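Local structure of putative NADH dehydrogenase/NAD(P)H nitroreductase (Parabacteroides distasonis, 3M5K) at residues E51-T56 with L135-H140. The protein binds flavin mononucleotide and is probably an oxidoreductase of the nitroreductase family, presumably using the flavin as its redox cofactor. Numbering follows the deposited sequence.
Sequences EFIIVT and LRLPDH
Val55 and Leu135 make the tightest approach between the segment 51-56, whose residues 51-55 are strand, and the loop segment 135-140: Val55 CG2 lies 3.9 Å from Leu135 CD2 and 4.1 Å from Leu135 CD1, so a single valine methyl sits against both ends of the leucine fork, the two side chains running at a slant to each other. Two residues back along the strand, Ile53 uses both of its branches. Its CD1 reaches Leu137 CD2 at 4.1 Å, the two chains passing alongside in opposite senses, while its CG2 stays more loosely near Leu135 CD1 at 4.3 Å. Every touching atom is a methyl carbon and no hydrogen bond spans the segments; with all four residues buried, the evidence is for purely apolar contact. Some 151 Å² is buried in total, and the backbones remain well apart, the nearest CA atoms, those of Ile53 and Leu135, being 8.3 Å from each other. Two torsions account for the split role of Ile53: chi1 of -34°, well short of a staggered value, sets where CG1 and CG2 point, and chi2 near -62° then turns CD1 onto Leu137 CD2. On the opposing side, a Schellman motif ends helix 125-135, with Arg136 in positive phi (53°), and the chain then brings Leu137 back over the sheet; Arg132 NH1 hydrogen-bonds the Leu137 carbonyl O. The alternation of the strand puts Ile53 and Val55 on this face, whereas Phe52 and Ile54 pack on helix 28-39. Leu135 and Leu137 also rest on Val82 and Cys84 of strand 79-86, the antiparallel partner of strand 50-55, and Val55 additionally meets helix 58-67. Residues 52-54 pair in parallel with a strand of the second subunit, so the sheet runs on across the interface.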
loop_
_atom_site.group_PDB
_atom_site.type_symbol
_atom_site.label_atom_id
_atom_site.label_comp_id
_atom_site.label_asym_id
_atom_site.label_seq_id
_atom_site.Cartn_x
_atom_site.Cartn_y
_atom_site.Cartn_z
ATOM N N GLU A 51 3.865 -10.963 -7.941
ATOM C CA GLU A 51 3.382 -11.744 -9.103
ATOM C C GLU A 51 1.891 -11.449 -9.188
ATOM O O GLU A 51 1.201 -11.460 -8.166
ATOM C CB GLU A 51 3.596 -13.246 -8.905
ATOM C CG GLU A 51 5.043 -13.682 -8.709
ATOM C CD GLU A 51 5.876 -13.655 -9.983
ATOM O OE1 GLU A 51 5.297 -13.568 -11.092
ATOM O OE2 GLU A 51 7.117 -13.705 -9.859
ATOM N N PHE A 52 1.397 -11.186 -10.398
ATOM C CA PHE A 52 0.027 -10.830 -10.636
ATOM C C PHE A 52 -0.675 -11.898 -11.478
ATOM O O PHE A 52 -0.210 -12.239 -12.586
ATOM C CB PHE A 52 -0.036 -9.504 -11.392
ATOM C CG PHE A 52 0.546 -8.354 -10.605
ATOM C CD1 PHE A 52 1.913 -8.112 -10.640
ATOM C CD2 PHE A 52 -0.262 -7.568 -9.802
ATOM C CE1 PHE A 52 2.478 -7.069 -9.894
ATOM C CE2 PHE A 52 0.307 -6.486 -9.014
ATOM C CZ PHE A 52 1.660 -6.250 -9.090
ATOM N N ILE A 53 -1.785 -12.426 -10.966
ATOM C CA ILE A 53 -2.575 -13.397 -11.736
ATOM C C ILE A 53 -3.868 -12.719 -12.228
ATOM O O ILE A 53 -4.707 -12.280 -11.426
ATOM C CB ILE A 53 -2.942 -14.670 -10.920
ATOM C CG1 ILE A 53 -1.848 -15.095 -9.919
ATOM C CG2 ILE A 53 -3.414 -15.839 -11.887
ATOM C CD1 ILE A 53 -0.490 -15.490 -10.465
ATOM N N ILE A 54 -4.022 -12.630 -13.549
ATOM C CA ILE A 54 -5.240 -12.105 -14.149
ATOM C C ILE A 54 -6.181 -13.332 -14.361
ATOM O O ILE A 54 -5.844 -14.265 -15.094
ATOM C CB ILE A 54 -4.983 -11.412 -15.516
ATOM C CG1 ILE A 54 -3.959 -10.255 -15.411
ATOM C CG2 ILE A 54 -6.321 -10.947 -16.115
ATOM C CD1 ILE A 54 -3.379 -9.797 -16.746
ATOM N N VAL A 55 -7.330 -13.323 -13.700
ATOM C CA VAL A 55 -8.218 -14.484 -13.709
ATOM C C VAL A 55 -9.480 -14.073 -14.456
ATOM O O VAL A 55 -10.234 -13.210 -14.005
ATOM C CB VAL A 55 -8.570 -14.999 -12.293
ATOM C CG1 VAL A 55 -9.410 -16.330 -12.392
ATOM C CG2 VAL A 55 -7.327 -15.219 -11.446
ATOM N N THR A 56 -9.665 -14.686 -15.622
ATOM C CA THR A 56 -10.884 -14.527 -16.410
ATOM C C THR A 56 -11.687 -15.847 -16.540
ATOM O O THR A 56 -12.813 -15.810 -16.955
ATOM C CB THR A 56 -10.557 -13.965 -17.811
ATOM O OG1 THR A 56 -9.548 -14.794 -18.431
ATOM C CG2 THR A 56 -10.093 -12.471 -17.737
ATOM N N LEU A 135 -5.549 -21.829 -8.603
ATOM C CA LEU A 135 -4.637 -21.126 -9.509
ATOM C C LEU A 135 -3.299 -21.834 -9.640
ATOM O O LEU A 135 -2.381 -21.324 -10.296
ATOM C CB LEU A 135 -4.463 -19.681 -9.023
ATOM C CG LEU A 135 -5.757 -18.849 -8.982
ATOM C CD1 LEU A 135 -5.469 -17.403 -8.474
ATOM C CD2 LEU A 135 -6.461 -18.852 -10.330
ATOM N N ARG A 136 -3.172 -22.997 -9.025
ATOM C CA ARG A 136 -1.956 -23.821 -9.122
ATOM C C ARG A 136 -0.704 -23.006 -8.758
ATOM O O ARG A 136 0.326 -23.055 -9.430
ATOM C CB ARG A 136 -1.845 -24.496 -10.517
ATOM C CG ARG A 136 -2.964 -25.487 -10.789
ATOM C CD ARG A 136 -3.097 -25.845 -12.274
ATOM N NE ARG A 136 -3.171 -24.649 -13.100
ATOM C CZ ARG A 136 -4.231 -23.869 -13.214
ATOM N NH1 ARG A 136 -5.369 -24.158 -12.609
ATOM N NH2 ARG A 136 -4.155 -22.784 -13.977
ATOM N N LEU A 137 -0.795 -22.288 -7.643
ATOM C CA LEU A 137 0.328 -21.482 -7.163
ATOM C C LEU A 137 1.376 -22.346 -6.502
ATOM O O LEU A 137 1.057 -23.101 -5.589
ATOM C CB LEU A 137 -0.146 -20.394 -6.167
ATOM C CG LEU A 137 -1.186 -19.439 -6.750
ATOM C CD1 LEU A 137 -1.597 -18.387 -5.672
ATOM C CD2 LEU A 137 -0.776 -18.753 -8.075
ATOM N N PRO A 138 2.642 -22.222 -6.941
ATOM C CA PRO A 138 3.751 -22.952 -6.315
ATOM C C PRO A 138 3.857 -22.605 -4.825
ATOM O O PRO A 138 3.413 -21.526 -4.435
ATOM C CB PRO A 138 4.997 -22.456 -7.083
ATOM C CG PRO A 138 4.512 -21.735 -8.250
ATOM C CD PRO A 138 3.067 -21.409 -8.095
ATOM N N ASP A 139 4.523 -23.483 -4.082
ATOM C CA ASP A 139 4.650 -23.405 -2.633
ATOM C C ASP A 139 5.300 -22.109 -2.125
ATOM O O ASP A 139 5.008 -21.658 -1.020
ATOM C CB ASP A 139 5.489 -24.580 -2.123
ATOM C CG ASP A 139 4.852 -25.914 -2.419
ATOM O OD1 ASP A 139 3.686 -26.093 -2.039
ATOM O OD2 ASP A 139 5.530 -26.754 -3.040
ATOM N N HIS A 140 6.213 -21.573 -2.918
ATOM C CA HIS A 140 6.940 -20.304 -2.606
ATOM C C HIS A 140 6.201 -19.017 -3.046
ATOM O O HIS A 140 6.725 -17.892 -2.881
ATOM C CB HIS A 140 8.356 -20.347 -3.183
ATOM C CG HIS A 140 8.415 -20.133 -4.653
ATOM N ND1 HIS A 140 8.162 -21.143 -5.565
ATOM C CD2 HIS A 140 8.691 -19.033 -5.381
ATOM C CE1 HIS A 140 8.273 -20.662 -6.788
ATOM N NE2 HIS A 140 8.593 -19.381 -6.707
#